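Local structure of tyrosine--tRNA ligase, mitochondrial (Emericella nidulans, 5IHX) at residues D49-R54 with N245-V250; G105-R110 with V171-T176; R183-Y188 with Q221-W226; P193-D198 with A213-P218. The protein probably attaches L-tyrosine to mitochondrial tRNA(Tyr) at the expense of ATP, this C-terminally truncated chain retaining the class I catalytic domain with tyrosine bound. All blocks are in the same frame, centred on the assembly; numbering follows the deposited sequence.

Contact 1. Residues D49-R54 with N245-V250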
loop_
_atom_site.group_PDB
_atom_site.type_symbol
_atom_site.label_atom_id
_atom_site.label_comp_id
_atom_site.label_asym_id
_atom_site.label_seq_id
_atom_site.Cartn_x
_atom_site.Cartn_y
_atom_site.Cartn_z
ATOM N N ASP A 49 -24.794 10.964 14.022
ATOM C CA ASP A 49 -24.043 12.107 13.509
ATOM C C ASP A 49 -24.045 12.127 11.989
ATOM O O ASP A 49 -23.991 11.079 11.347
ATOM C CB ASP A 49 -22.592 12.082 14.006
ATOM C CG ASP A 49 -22.467 12.434 15.476
ATOM O OD1 ASP A 49 -23.311 13.200 15.989
ATOM O OD2 ASP A 49 -21.509 11.949 16.118
ATOM N N VAL A 50 -24.103 13.328 11.423
ATOM C CA VAL A 50 -23.923 13.513 9.993
ATOM C C VAL A 50 -22.477 13.909 9.735
ATOM O O VAL A 50 -21.978 14.878 10.303
ATOM C CB VAL A 50 -24.873 14.588 9.424
ATOM C CG1 VAL A 50 -24.556 14.870 7.953
ATOM C CG2 VAL A 50 -26.321 14.162 9.593
ATOM N N VAL A 51 -21.805 13.142 8.883
ATOM C CA VAL A 51 -20.441 13.462 8.488
ATOM C C VAL A 51 -20.498 14.533 7.408
ATOM O O VAL A 51 -20.432 14.240 6.214
ATOM C CB VAL A 51 -19.690 12.221 7.980
ATOM C CG1 VAL A 51 -18.248 12.573 7.649
ATOM C CG2 VAL A 51 -19.735 11.118 9.026
ATOM N N GLY A 52 -20.630 15.778 7.851
ATOM C CA GLY A 52 -20.864 16.899 6.965
ATOM C C GLY A 52 -22.023 17.714 7.501
ATOM O O GLY A 52 -22.314 17.672 8.698
ATOM N N ASP A 53 -22.695 18.440 6.614
ATOM C CA ASP A 53 -23.802 19.301 7.009
ATOM C C ASP A 53 -25.125 18.550 6.885
ATOM O O ASP A 53 -25.463 18.051 5.811
ATOM C CB ASP A 53 -23.827 20.567 6.149
ATOM C CG ASP A 53 -24.904 21.542 6.577
ATOM O OD1 ASP A 53 -25.503 22.190 5.694
ATOM O OD2 ASP A 53 -25.148 21.666 7.795
ATOM N N ARG A 54 -25.866 18.472 7.987
ATOM C CA ARG A 54 -27.145 17.770 8.008
ATOM C C ARG A 54 -28.100 18.313 6.946
ATOM O O ARG A 54 -28.727 17.542 6.220
ATOM C CB ARG A 54 -27.785 17.856 9.403
ATOM C CG ARG A 54 -29.151 17.165 9.523
ATOM C CD ARG A 54 -30.302 18.087 9.123
ATOM N NE ARG A 54 -31.599 17.422 9.124
ATOM C CZ ARG A 54 -32.682 17.923 8.539
ATOM N NH1 ARG A 54 -32.617 19.088 7.906
ATOM N NH2 ARG A 54 -33.830 17.261 8.577
ATOM N N ASN A 245 -13.450 7.352 9.845
ATOM C CA ASN A 245 -13.215 6.766 8.526
ATOM C C ASN A 245 -14.072 7.409 7.444
ATOM O O ASN A 245 -13.605 7.631 6.328
ATOM C CB ASN A 245 -13.467 5.256 8.549
ATOM C CG ASN A 245 -12.437 4.501 9.373
ATOM O OD1 ASN A 245 -11.301 4.950 9.530
ATOM N ND2 ASN A 245 -12.827 3.341 9.889
ATOM N N ILE A 246 -15.327 7.702 7.768
ATOM C CA ILE A 246 -16.227 8.306 6.795
ATOM C C ILE A 246 -15.798 9.745 6.515
ATOM O O ILE A 246 -15.845 10.194 5.371
ATOM C CB ILE A 246 -17.693 8.263 7.279
ATOM C CG1 ILE A 246 -18.158 6.809 7.386
ATOM C CG2 ILE A 246 -18.605 9.031 6.320
ATOM C CD1 ILE A 246 -19.541 6.629 7.984
ATOM N N LEU A 247 -15.372 10.460 7.553
ATOM C CA LEU A 247 -14.872 11.825 7.392
ATOM C C LEU A 247 -13.662 11.832 6.463
ATOM O O LEU A 247 -13.592 12.624 5.521
ATOM C CB LEU A 247 -14.509 12.438 8.747
ATOM C CG LEU A 247 -13.885 13.839 8.718
ATOM C CD1 LEU A 247 -14.839 14.878 8.142
ATOM C CD2 LEU A 247 -13.448 14.243 10.116
ATOM N N PHE A 248 -12.707 10.954 6.743
ATOM C CA PHE A 248 -11.537 10.806 5.890
ATOM C C PHE A 248 -11.970 10.468 4.469
ATOM O O PHE A 248 -11.405 10.969 3.498
ATOM C CB PHE A 248 -10.609 9.716 6.432
ATOM C CG PHE A 248 -9.361 9.528 5.620
ATOM C CD1 PHE A 248 -8.194 10.191 5.962
ATOM C CD2 PHE A 248 -9.352 8.694 4.514
ATOM C CE1 PHE A 248 -7.041 10.024 5.216
ATOM C CE2 PHE A 248 -8.204 8.525 3.764
ATOM C CZ PHE A 248 -7.047 9.190 4.117
ATOM N N GLY A 249 -12.983 9.613 4.360
ATOM C CA GLY A 249 -13.479 9.170 3.071
ATOM C C GLY A 249 -14.056 10.291 2.231
ATOM O O GLY A 249 -13.829 10.341 1.024
ATOM N N VAL A 250 -14.804 11.192 2.862
ATOM C CA VAL A 250 -15.392 12.323 2.152
ATOM C C VAL A 250 -14.297 13.139 1.469
ATOM O O VAL A 250 -14.384 13.438 0.279
ATOM C CB VAL A 250 -16.213 13.229 3.101
ATOM C CG1 VAL A 250 -16.609 14.536 2.409
ATOM C CG2 VAL A 250 -17.448 12.502 3.596
#
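Val-51 reaches the helical segment 245-250 with both methyl groups, and each branch has its own target. CG1, anti to the backbone N (chi1 -177°), presses on the helix backbone itself, with Val-51 CG1 3.5 Å from Leu-247 CA, closer than carbons usually pack. CG2 meets the CG2 branch of Ile-246 at 3.6 Å, the two side chains meeting at a slant. Both Val-51 and Ile-246 are buried. Strand 50-51 is the outermost strand, within this chain, of the mixed sheet in the Rossmann-type catalytic domain of class I synthetases; it runs antiparallel to strand 277-280, and Val-51 shares backbone hydrogen bonding with Gly-278. Helix 243-259 packs against this end of the sheet. The exposed Leu-247 side chain touches more loosely, with CB 3.9 Å and CD1 4.1 Å from Val-51 CG1. Toward the next helical turn, the same methyl lies 4.1 Å from Val-250 CG2. Past Val-51, the centre of an inverse gamma turn, the chain turns away from helix 243-259 at exposed Gly-52 and Asp-53.

Contact 2. Residues G105-R110 with V171-T176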
loop_
_atom_site.group_PDB
_atom_site.type_symbol
_atom_site.label_atom_id
_atom_site.label_comp_id
_atom_site.label_asym_id
_atom_site.label_seq_id
_atom_site.Cartn_x
_atom_site.Cartn_y
_atom_site.Cartn_z
ATOM N N GLY A 105 -16.421 -6.550 3.194
ATOM C CA GLY A 105 -15.011 -6.208 3.204
ATOM C C GLY A 105 -14.098 -7.416 3.237
ATOM O O GLY A 105 -13.348 -7.597 4.191
ATOM N N GLY A 106 -14.147 -8.233 2.191
ATOM C CA GLY A 106 -13.337 -9.435 2.137
ATOM C C GLY A 106 -11.852 -9.125 2.193
ATOM O O GLY A 106 -11.093 -9.813 2.876
ATOM N N ALA A 107 -11.438 -8.087 1.473
ATOM C CA ALA A 107 -10.035 -7.686 1.438
ATOM C C ALA A 107 -9.659 -6.902 2.692
ATOM O O ALA A 107 -8.662 -7.202 3.346
ATOM C CB ALA A 107 -9.751 -6.860 0.199
ATOM N N THR A 108 -10.462 -5.893 3.023
ATOM C CA THR A 108 -10.141 -4.995 4.126
ATOM C C THR A 108 -10.186 -5.704 5.477
ATOM O O THR A 108 -9.657 -5.198 6.467
ATOM C CB THR A 108 -11.107 -3.795 4.167
ATOM O OG1 THR A 108 -12.455 -4.259 4.029
ATOM C CG2 THR A 108 -10.797 -2.814 3.046
ATOM N N SER A 109 -10.814 -6.875 5.515
ATOM C CA SER A 109 -10.856 -7.673 6.736
ATOM C C SER A 109 -9.499 -8.315 7.013
ATOM O O SER A 109 -9.170 -8.614 8.160
ATOM C CB SER A 109 -11.944 -8.744 6.643
ATOM O OG SER A 109 -11.677 -9.662 5.596
ATOM N N ARG A 110 -8.719 -8.529 5.957
ATOM C CA ARG A 110 -7.371 -9.070 6.102
ATOM C C ARG A 110 -6.496 -8.098 6.890
ATOM O O ARG A 110 -5.704 -8.509 7.736
ATOM C CB ARG A 110 -6.745 -9.350 4.734
ATOM C CG ARG A 110 -7.493 -10.375 3.894
ATOM C CD ARG A 110 -6.777 -10.621 2.574
ATOM N NE ARG A 110 -7.510 -11.533 1.701
ATOM C CZ ARG A 110 -7.104 -11.892 0.488
ATOM N N VAL A 171 -13.273 -7.713 -5.247
ATOM C CA VAL A 171 -13.434 -7.538 -6.687
ATOM C C VAL A 171 -12.362 -6.615 -7.264
ATOM O O VAL A 171 -11.880 -6.848 -8.370
ATOM C CB VAL A 171 -14.844 -6.994 -7.026
ATOM C CG1 VAL A 171 -14.903 -6.441 -8.452
ATOM C CG2 VAL A 171 -15.884 -8.083 -6.849
ATOM N N TRP A 172 -11.991 -5.576 -6.520
ATOM C CA TRP A 172 -10.920 -4.688 -6.961
ATOM C C TRP A 172 -9.618 -4.886 -6.178
ATOM O O TRP A 172 -8.538 -4.800 -6.760
ATOM C CB TRP A 172 -11.358 -3.216 -6.888
ATOM C CG TRP A 172 -12.026 -2.763 -5.617
ATOM C CD1 TRP A 172 -11.413 -2.343 -4.471
ATOM C CD2 TRP A 172 -13.437 -2.635 -5.384
ATOM N NE1 TRP A 172 -12.353 -1.979 -3.535
ATOM C CE2 TRP A 172 -13.602 -2.148 -4.072
ATOM C CE3 TRP A 172 -14.575 -2.892 -6.156
ATOM C CZ2 TRP A 172 -14.858 -1.919 -3.514
ATOM C CZ3 TRP A 172 -15.819 -2.665 -5.599
ATOM C CH2 TRP A 172 -15.951 -2.181 -4.292
ATOM N N TRP A 173 -9.702 -5.161 -4.880
ATOM C CA TRP A 173 -8.484 -5.259 -4.070
ATOM C C TRP A 173 -7.584 -6.438 -4.433
ATOM O O TRP A 173 -6.404 -6.446 -4.084
ATOM C CB TRP A 173 -8.832 -5.342 -2.581
ATOM C CG TRP A 173 -9.241 -4.030 -2.001
ATOM C CD1 TRP A 173 -10.389 -3.755 -1.321
ATOM C CD2 TRP A 173 -8.505 -2.804 -2.060
ATOM N NE1 TRP A 173 -10.412 -2.434 -0.947
ATOM C CE2 TRP A 173 -9.267 -1.828 -1.391
ATOM C CE3 TRP A 173 -7.275 -2.437 -2.614
ATOM C CZ2 TRP A 173 -8.840 -0.508 -1.262
ATOM C CZ3 TRP A 173 -6.852 -1.130 -2.486
ATOM C CH2 TRP A 173 -7.632 -0.180 -1.814
ATOM N N ASN A 174 -8.126 -7.429 -5.128
ATOM C CA ASN A 174 -7.319 -8.567 -5.545
ATOM C C ASN A 174 -6.282 -8.196 -6.606
ATOM O O ASN A 174 -5.245 -8.848 -6.711
ATOM C CB ASN A 174 -8.214 -9.693 -6.068
ATOM C CG ASN A 174 -8.866 -10.493 -4.947
ATOM O OD1 ASN A 174 -8.555 -10.305 -3.769
ATOM N ND2 ASN A 174 -9.761 -11.403 -5.315
ATOM N N LYS A 175 -6.562 -7.149 -7.380
ATOM C CA LYS A 175 -5.688 -6.758 -8.486
ATOM C C LYS A 175 -5.209 -5.302 -8.426
ATOM O O LYS A 175 -4.224 -4.957 -9.078
ATOM C CB LYS A 175 -6.400 -7.010 -9.819
ATOM C CG LYS A 175 -7.791 -6.402 -9.922
ATOM C CD LYS A 175 -8.476 -6.806 -11.216
ATOM N N THR A 176 -5.897 -4.457 -7.659
ATOM C CA THR A 176 -5.591 -3.023 -7.621
ATOM C C THR A 176 -4.121 -2.751 -7.274
ATOM O O THR A 176 -3.701 -2.993 -6.142
ATOM C CB THR A 176 -6.484 -2.283 -6.599
ATOM O OG1 THR A 176 -7.854 -2.343 -7.013
ATOM C CG2 THR A 176 -6.068 -0.817 -6.466
#
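This is a small, buried apolar contact between the loop that follows strand 100-104 and the short helix 170-173, with Ala-107 and Trp-173 at its centre. The methyl of Ala-107 lies 3.5 Å from Trp-173 CD1 and so sits at the root of the indole, approaching the ring obliquely. Its modelled distance to Trp-173 CB, 3.3 Å from Ala-107 CB, is shorter than expected, and the exact length is doubtful. Farther out, Thr-108 CG2 comes within 4.0 Å of Trp-173 NE1, whose N-H is hydrogen-bonded to Asp-224. With chi1 of 47°, Thr-108 holds OG1 between its backbone N and carbonyl carbon, where it bonds to Asn-169 and Asp-73, while CG2 is left to face the indole. Trp-172 sets CD1 3.5 Å above one face of the Trp-173 ring, near its rim. Thr-176 OG1 donates to Trp-172 O at 2.6 Å, tying down the turn that ends the segment. Leu-178 and Leu-179 of the second subunit pack against Trp-173 and Ala-107. Thr-108 also touches the bound tyrosine, placing the contact beside its pocket, between Met-220 of helix 212-229, which touches both Thr-108 and Trp-173, and strand 68-72, where Val-72 shares a backbone hydrogen bond with Gly-105.

Contact 3. Residues R183-Y188 with Q221-W226. With TYR (tyrosine), chain C.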
loop_
_atom_site.group_PDB
_atom_site.type_symbol
_atom_site.label_atom_id
_atom_site.label_comp_id
_atom_site.label_asym_id
_atom_site.label_seq_id
_atom_site.Cartn_x
_atom_site.Cartn_y
_atom_site.Cartn_z
ATOM N N ARG A 183 -0.796 6.986 -6.783
ATOM C CA ARG A 183 -0.886 8.017 -7.809
ATOM C C ARG A 183 -2.159 8.851 -7.666
ATOM O O ARG A 183 -2.115 10.080 -7.717
ATOM C CB ARG A 183 -0.840 7.391 -9.207
ATOM C CG ARG A 183 -1.360 8.309 -10.309
ATOM C CD ARG A 183 -1.089 7.754 -11.694
ATOM N NE ARG A 183 -1.739 6.462 -11.899
ATOM C CZ ARG A 183 -3.039 6.308 -12.132
ATOM N NH1 ARG A 183 -3.840 7.365 -12.180
ATOM N NH2 ARG A 183 -3.544 5.096 -12.309
ATOM N N ASP A 184 -3.291 8.176 -7.484
ATOM C CA ASP A 184 -4.596 8.837 -7.523
ATOM C C ASP A 184 -5.087 9.314 -6.157
ATOM O O ASP A 184 -5.991 10.146 -6.083
ATOM C CB ASP A 184 -5.639 7.891 -8.129
ATOM C CG ASP A 184 -5.444 7.680 -9.622
ATOM O OD1 ASP A 184 -4.856 8.563 -10.285
ATOM O OD2 ASP A 184 -5.883 6.628 -10.134
ATOM N N LEU A 185 -4.497 8.793 -5.083
ATOM C CA LEU A 185 -4.921 9.155 -3.731
ATOM C C LEU A 185 -3.744 9.451 -2.808
ATOM O O LEU A 185 -3.676 10.527 -2.215
ATOM C CB LEU A 185 -5.784 8.040 -3.128
ATOM C CG LEU A 185 -6.183 8.210 -1.659
ATOM C CD1 LEU A 185 -6.920 9.522 -1.434
ATOM C CD2 LEU A 185 -7.036 7.035 -1.202
ATOM N N GLY A 186 -2.818 8.504 -2.694
ATOM C CA GLY A 186 -1.719 8.616 -1.749
ATOM C C GLY A 186 -0.870 9.866 -1.911
ATOM O O GLY A 186 -0.361 10.412 -0.931
ATOM N N ALA A 187 -0.721 10.325 -3.148
ATOM C CA ALA A 187 0.121 11.483 -3.437
ATOM C C ALA A 187 -0.492 12.783 -2.920
ATOM O O ALA A 187 0.207 13.784 -2.763
ATOM C CB ALA A 187 0.373 11.583 -4.935
ATOM N N TYR A 188 -1.796 12.759 -2.655
ATOM C CA TYR A 188 -2.534 13.964 -2.278
ATOM C C TYR A 188 -2.952 13.960 -0.808
ATOM O O TYR A 188 -3.615 14.888 -0.347
ATOM C CB TYR A 188 -3.768 14.109 -3.165
ATOM C CG TYR A 188 -3.465 14.001 -4.641
ATOM C CD1 TYR A 188 -2.839 15.038 -5.321
ATOM C CD2 TYR A 188 -3.797 12.857 -5.354
ATOM C CE1 TYR A 188 -2.558 14.939 -6.671
ATOM C CE2 TYR A 188 -3.520 12.749 -6.702
ATOM C CZ TYR A 188 -2.898 13.793 -7.355
ATOM O OH TYR A 188 -2.621 13.687 -8.699
ATOM N N GLN A 221 -10.656 2.039 2.760
ATOM C CA GLN A 221 -12.079 2.334 2.897
ATOM C C GLN A 221 -12.469 3.483 1.972
ATOM O O GLN A 221 -13.543 3.474 1.369
ATOM C CB GLN A 221 -12.435 2.666 4.346
ATOM C CG GLN A 221 -13.936 2.860 4.565
ATOM C CD GLN A 221 -14.389 2.541 5.983
ATOM O OE1 GLN A 221 -13.708 1.836 6.728
ATOM N NE2 GLN A 221 -15.553 3.059 6.357
ATOM N N ALA A 222 -11.593 4.477 1.873
ATOM C CA ALA A 222 -11.835 5.618 0.999
ATOM C C ALA A 222 -11.889 5.164 -0.450
ATOM O O ALA A 222 -12.744 5.605 -1.219
ATOM C CB ALA A 222 -10.755 6.666 1.182
ATOM N N TRP A 223 -10.970 4.279 -0.821
ATOM C CA TRP A 223 -10.919 3.764 -2.182
ATOM C C TRP A 223 -12.172 2.939 -2.486
ATOM O O TRP A 223 -12.722 3.026 -3.583
ATOM C CB TRP A 223 -9.649 2.934 -2.396
ATOM C CG TRP A 223 -9.360 2.648 -3.839
ATOM C CD1 TRP A 223 -9.651 1.505 -4.527
ATOM C CD2 TRP A 223 -8.729 3.530 -4.774
ATOM N NE1 TRP A 223 -9.234 1.620 -5.832
ATOM C CE2 TRP A 223 -8.668 2.855 -6.010
ATOM C CE3 TRP A 223 -8.209 4.825 -4.687
ATOM C CZ2 TRP A 223 -8.105 3.431 -7.149
ATOM C CZ3 TRP A 223 -7.654 5.396 -5.818
ATOM C CH2 TRP A 223 -7.605 4.699 -7.032
ATOM N N ASP A 224 -12.612 2.135 -1.516
ATOM C CA ASP A 224 -13.871 1.395 -1.644
ATOM C C ASP A 224 -14.999 2.333 -2.050
ATOM O O ASP A 224 -15.729 2.069 -3.004
ATOM C CB ASP A 224 -14.250 0.702 -0.334
ATOM C CG ASP A 224 -13.433 -0.544 -0.065
ATOM O OD1 ASP A 224 -13.513 -1.056 1.071
ATOM O OD2 ASP A 224 -12.714 -1.009 -0.975
ATOM N N TRP A 225 -15.130 3.431 -1.311
ATOM C CA TRP A 225 -16.172 4.416 -1.571
ATOM C C TRP A 225 -16.028 4.971 -2.982
ATOM O O TRP A 225 -17.006 5.059 -3.727
ATOM C CB TRP A 225 -16.104 5.549 -0.547
ATOM C CG TRP A 225 -17.336 6.405 -0.497
ATOM C CD1 TRP A 225 -18.388 6.386 -1.367
ATOM C CD2 TRP A 225 -17.644 7.406 0.481
ATOM N NE1 TRP A 225 -19.328 7.313 -0.993
ATOM C CE2 TRP A 225 -18.897 7.953 0.138
ATOM C CE3 TRP A 225 -16.982 7.893 1.612
ATOM C CZ2 TRP A 225 -19.502 8.960 0.888
ATOM C CZ3 TRP A 225 -17.584 8.892 2.354
ATOM C CH2 TRP A 225 -18.831 9.416 1.988
ATOM N N TRP A 226 -14.803 5.342 -3.343
ATOM C CA TRP A 226 -14.524 5.866 -4.674
ATOM C C TRP A 226 -15.003 4.902 -5.756
ATOM O O TRP A 226 -15.620 5.317 -6.736
ATOM C CB TRP A 226 -13.027 6.143 -4.836
ATOM C CG TRP A 226 -12.608 6.344 -6.260
ATOM C CD1 TRP A 226 -11.701 5.603 -6.958
ATOM C CD2 TRP A 226 -13.087 7.347 -7.165
ATOM N NE1 TRP A 226 -11.580 6.083 -8.238
ATOM C CE2 TRP A 226 -12.422 7.153 -8.392
ATOM C CE3 TRP A 226 -14.011 8.389 -7.056
ATOM C CZ2 TRP A 226 -12.651 7.963 -9.501
ATOM C CZ3 TRP A 226 -14.239 9.192 -8.161
ATOM C CH2 TRP A 226 -13.561 8.973 -9.366
HETATM N N TYR C . -14.494 -0.440 8.353
HETATM C CA TYR C . -15.897 -0.858 8.637
HETATM C C TYR C . -15.983 -1.607 9.963
HETATM O O TYR C . -17.020 -1.609 10.629
HETATM C CB TYR C . -16.434 -1.735 7.505
HETATM C CG TYR C . -16.221 -1.142 6.135
HETATM C CD1 TYR C . -16.874 0.025 5.753
HETATM C CD2 TYR C . -15.365 -1.743 5.221
HETATM C CE1 TYR C . -16.683 0.571 4.503
HETATM C CE2 TYR C . -15.167 -1.204 3.968
HETATM C CZ TYR C . -15.830 -0.047 3.613
HETATM O OH TYR C . -15.636 0.497 2.367
HETATM O OXT TYR C . -15.015 -2.232 10.395
#
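Asp-224 OD1 takes the phenol of the bound tyrosine in a 2.9 Å hydrogen bond from TYR OH, and also accepts Asn-169 ND2. OD2 of the same carboxylate is held by the indole N-H groups of Trp-172 and Trp-173, so this buried acid is gripped by four donors that should fix its rotation. One turn earlier, Gln-221 OE1 accepts the ligand's amino group, 2.9 Å from TYR N. The extended Gln-221 chain lays its amide over one face of the substrate ring, with Gln-221 CD 3.4 Å from TYR CE1, while NE2 bonds to Gln-236. The packing with segment 183-188 comes from other side chains of this helix. Trp-223, with CG anti to the backbone N (chi1 -166°), extends its benzo edge to Asp-184, whose CB lies 3.9 Å from Trp-223 CH2 in the plane of the ring. Carboxylate and indole are nearly coplanar, 6° apart. Leu-185 CB approaches the same edge, 4.2 Å from Trp-223 CZ3, and Leu-185 CD2 reaches more loosely to Ala-222 CB. Helix 212-229 thus has helix 178-186 against it through Trp-223 while its Gln-221 and Asp-224 line the tyrosine pocket, the amino-acid site of a class I tyrosyl-tRNA synthetase.

Contact 4. Residues P193-D198 with A213-P218. With TYR (tyrosine), chain C.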
loop_
_atom_site.group_PDB
_atom_site.type_symbol
_atom_site.label_atom_id
_atom_site.label_comp_id
_atom_site.label_asym_id
_atom_site.label_seq_id
_atom_site.Cartn_x
_atom_site.Cartn_y
_atom_site.Cartn_z
ATOM N N PRO A 193 -2.149 15.085 9.386
ATOM C CA PRO A 193 -3.531 14.968 9.865
ATOM C C PRO A 193 -3.917 13.530 10.217
ATOM O O PRO A 193 -4.635 13.320 11.195
ATOM C CB PRO A 193 -4.355 15.494 8.688
ATOM C CG PRO A 193 -3.446 16.449 8.002
ATOM C CD PRO A 193 -2.065 15.872 8.142
ATOM N N MET A 194 -3.460 12.561 9.427
ATOM C CA MET A 194 -3.745 11.157 9.711
ATOM C C MET A 194 -3.216 10.772 11.088
ATOM O O MET A 194 -3.855 10.016 11.820
ATOM C CB MET A 194 -3.122 10.245 8.653
ATOM C CG MET A 194 -3.795 10.290 7.295
ATOM S SD MET A 194 -3.017 9.178 6.105
ATOM C CE MET A 194 -3.303 7.580 6.871
ATOM N N LEU A 195 -2.042 11.294 11.430
ATOM C CA LEU A 195 -1.418 11.000 12.716
ATOM C C LEU A 195 -2.110 11.736 13.862
ATOM O O LEU A 195 -1.886 11.423 15.031
ATOM C CB LEU A 195 0.062 11.380 12.684
ATOM C CG LEU A 195 0.955 10.578 11.736
ATOM C CD1 LEU A 195 2.285 11.289 11.540
ATOM C CD2 LEU A 195 1.171 9.165 12.250
ATOM N N GLY A 196 -2.952 12.708 13.522
ATOM C CA GLY A 196 -3.662 13.490 14.519
ATOM C C GLY A 196 -4.994 12.883 14.915
ATOM O O GLY A 196 -5.556 13.234 15.953
ATOM N N ARG A 197 -5.506 11.982 14.082
ATOM C CA ARG A 197 -6.771 11.312 14.360
ATOM C C ARG A 197 -6.709 10.554 15.683
ATOM O O ARG A 197 -5.672 9.993 16.039
ATOM C CB ARG A 197 -7.137 10.357 13.222
ATOM C CG ARG A 197 -7.419 11.055 11.901
ATOM N N ASP A 198 -7.829 10.551 16.399
ATOM C CA ASP A 198 -7.919 9.955 17.729
ATOM C C ASP A 198 -7.427 8.509 17.756
ATOM O O ASP A 198 -6.647 8.130 18.632
ATOM C CB ASP A 198 -9.361 10.017 18.236
ATOM N N ALA A 213 0.145 -1.362 7.597
ATOM C CA ALA A 213 -1.111 -1.867 7.048
ATOM C C ALA A 213 -2.318 -1.210 7.716
ATOM O O ALA A 213 -3.234 -0.746 7.036
ATOM C CB ALA A 213 -1.179 -3.376 7.198
ATOM N N GLU A 214 -2.313 -1.172 9.045
ATOM C CA GLU A 214 -3.401 -0.551 9.798
ATOM C C GLU A 214 -3.509 0.933 9.478
ATOM O O GLU A 214 -4.607 1.470 9.324
ATOM C CB GLU A 214 -3.200 -0.739 11.303
ATOM C CG GLU A 214 -3.363 -2.172 11.786
ATOM C CD GLU A 214 -3.071 -2.316 13.269
ATOM O OE1 GLU A 214 -1.922 -2.045 13.680
ATOM O OE2 GLU A 214 -3.992 -2.693 14.025
ATOM N N PHE A 215 -2.357 1.589 9.387
ATOM C CA PHE A 215 -2.287 3.011 9.075
ATOM C C PHE A 215 -2.900 3.299 7.705
ATOM O O PHE A 215 -3.408 4.391 7.459
ATOM C CB PHE A 215 -0.828 3.477 9.132
ATOM C CG PHE A 215 -0.653 4.966 9.059
ATOM C CD1 PHE A 215 -1.138 5.784 10.065
ATOM C CD2 PHE A 215 0.030 5.545 8.001
ATOM C CE1 PHE A 215 -0.968 7.156 10.007
ATOM C CE2 PHE A 215 0.207 6.916 7.938
ATOM C CZ PHE A 215 -0.292 7.723 8.943
ATOM N N THR A 216 -2.859 2.301 6.826
ATOM C CA THR A 216 -3.355 2.440 5.460
ATOM C C THR A 216 -4.860 2.175 5.347
ATOM O O THR A 216 -5.486 2.552 4.358
ATOM C CB THR A 216 -2.608 1.472 4.509
ATOM O OG1 THR A 216 -1.194 1.624 4.676
ATOM C CG2 THR A 216 -2.971 1.723 3.048
ATOM N N TYR A 217 -5.437 1.540 6.366
ATOM C CA TYR A 217 -6.828 1.085 6.300
ATOM C C TYR A 217 -7.806 2.191 5.871
ATOM O O TYR A 217 -8.661 1.953 5.019
ATOM C CB TYR A 217 -7.264 0.491 7.646
ATOM C CG TYR A 217 -8.632 -0.156 7.601
ATOM C CD1 TYR A 217 -8.757 -1.527 7.415
ATOM C CD2 TYR A 217 -9.795 0.595 7.733
ATOM C CE1 TYR A 217 -9.995 -2.132 7.366
ATOM C CE2 TYR A 217 -11.039 -0.003 7.685
ATOM C CZ TYR A 217 -11.134 -1.368 7.501
ATOM O OH TYR A 217 -12.369 -1.974 7.451
ATOM N N PRO A 218 -7.695 3.396 6.460
ATOM C CA PRO A 218 -8.586 4.483 6.028
ATOM C C PRO A 218 -8.547 4.740 4.520
ATOM O O PRO A 218 -9.579 5.060 3.929
ATOM C CB PRO A 218 -8.062 5.703 6.790
ATOM C CG PRO A 218 -7.331 5.168 7.951
ATOM C CD PRO A 218 -6.861 3.787 7.614
HETATM N N TYR C . -14.494 -0.440 8.353
HETATM C CA TYR C . -15.897 -0.858 8.637
HETATM C C TYR C . -15.983 -1.607 9.963
HETATM O O TYR C . -17.020 -1.609 10.629
HETATM C CB TYR C . -16.434 -1.735 7.505
HETATM C CG TYR C . -16.221 -1.142 6.135
HETATM C CD1 TYR C . -16.874 0.025 5.753
HETATM C CD2 TYR C . -15.365 -1.743 5.221
HETATM C CE1 TYR C . -16.683 0.571 4.503
HETATM C CE2 TYR C . -15.167 -1.204 3.968
HETATM C CZ TYR C . -15.830 -0.047 3.613
HETATM O OH TYR C . -15.636 0.497 2.367
HETATM O OXT TYR C . -15.015 -2.232 10.395
#
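The Phe-215 ring carries the Met-194 methyl over one face, while Leu-195 comes to the ring obliquely near CE1 and CZ. Met-194 CE stands 3.8 Å from the centroid of the Phe-215 ring and 15° off its normal, a CH-pi contact. The sulfur is farther out, with SD 4.8 Å from that centroid, making a slanting Met-aromatic contact. Met-194 is extended at chi2 and bends at chi3 (63°), which turns the methyl back onto the ring; the bend also brings Met-194 CE to 3.2 Å from the backbone Phe-215 O. Leu-195 CD2 lies 3.7 Å from Phe-215 CE1, its side chain crossing that of Phe-215 at about a right angle. Nearby residues of the second subunit join in: Ile-191 packs on Phe-215, Phe-212 on Met-194, and the two copies of Leu-195 meet each other. Tyr-217 sends its ring away from helix 191-196. The ligand's amino nitrogen lies in the plane of that ring at its edge: TYR N donates a 2.8 Å hydrogen bond to Tyr-217 OH, which is also hydrogen-bonded to Asp-73. Helix 212-229 therefore joins the dimer interface, through Phe-215, to the tyrosine pocket of the class I catalytic domain, where Tyr-217 and Gln-221 hold the substrate amino group and Asp-113 bonds the ligand, probably at the same group as in related tyrosyl-tRNA synthetases.

Contacts 3 and 4 share helix 212-229, and their centres are 13 Å apart; each supplies part of the tyrosine pocket, contact 4 on the amino side and contact 3 at both ends of the ligand. Contact 2 supports the phenol end, with Trp-173 NE1 2.7 Å and Trp-172 NE1 2.8 Å from Asp-224 OD2. Contact 1 stands back from the substrate, with the Ile-246 side chain about 7 Å from the bound tyrosine. Its helix nevertheless backs contacts 3 and 4: Phe-248 CE1 is 3.9 Å from Met-194 CG, and Val-250 N is 3.6 Å from Trp-225 CZ3. Contacts 2, 3 and 4 also touch the second subunit, whereas contact 1 does not.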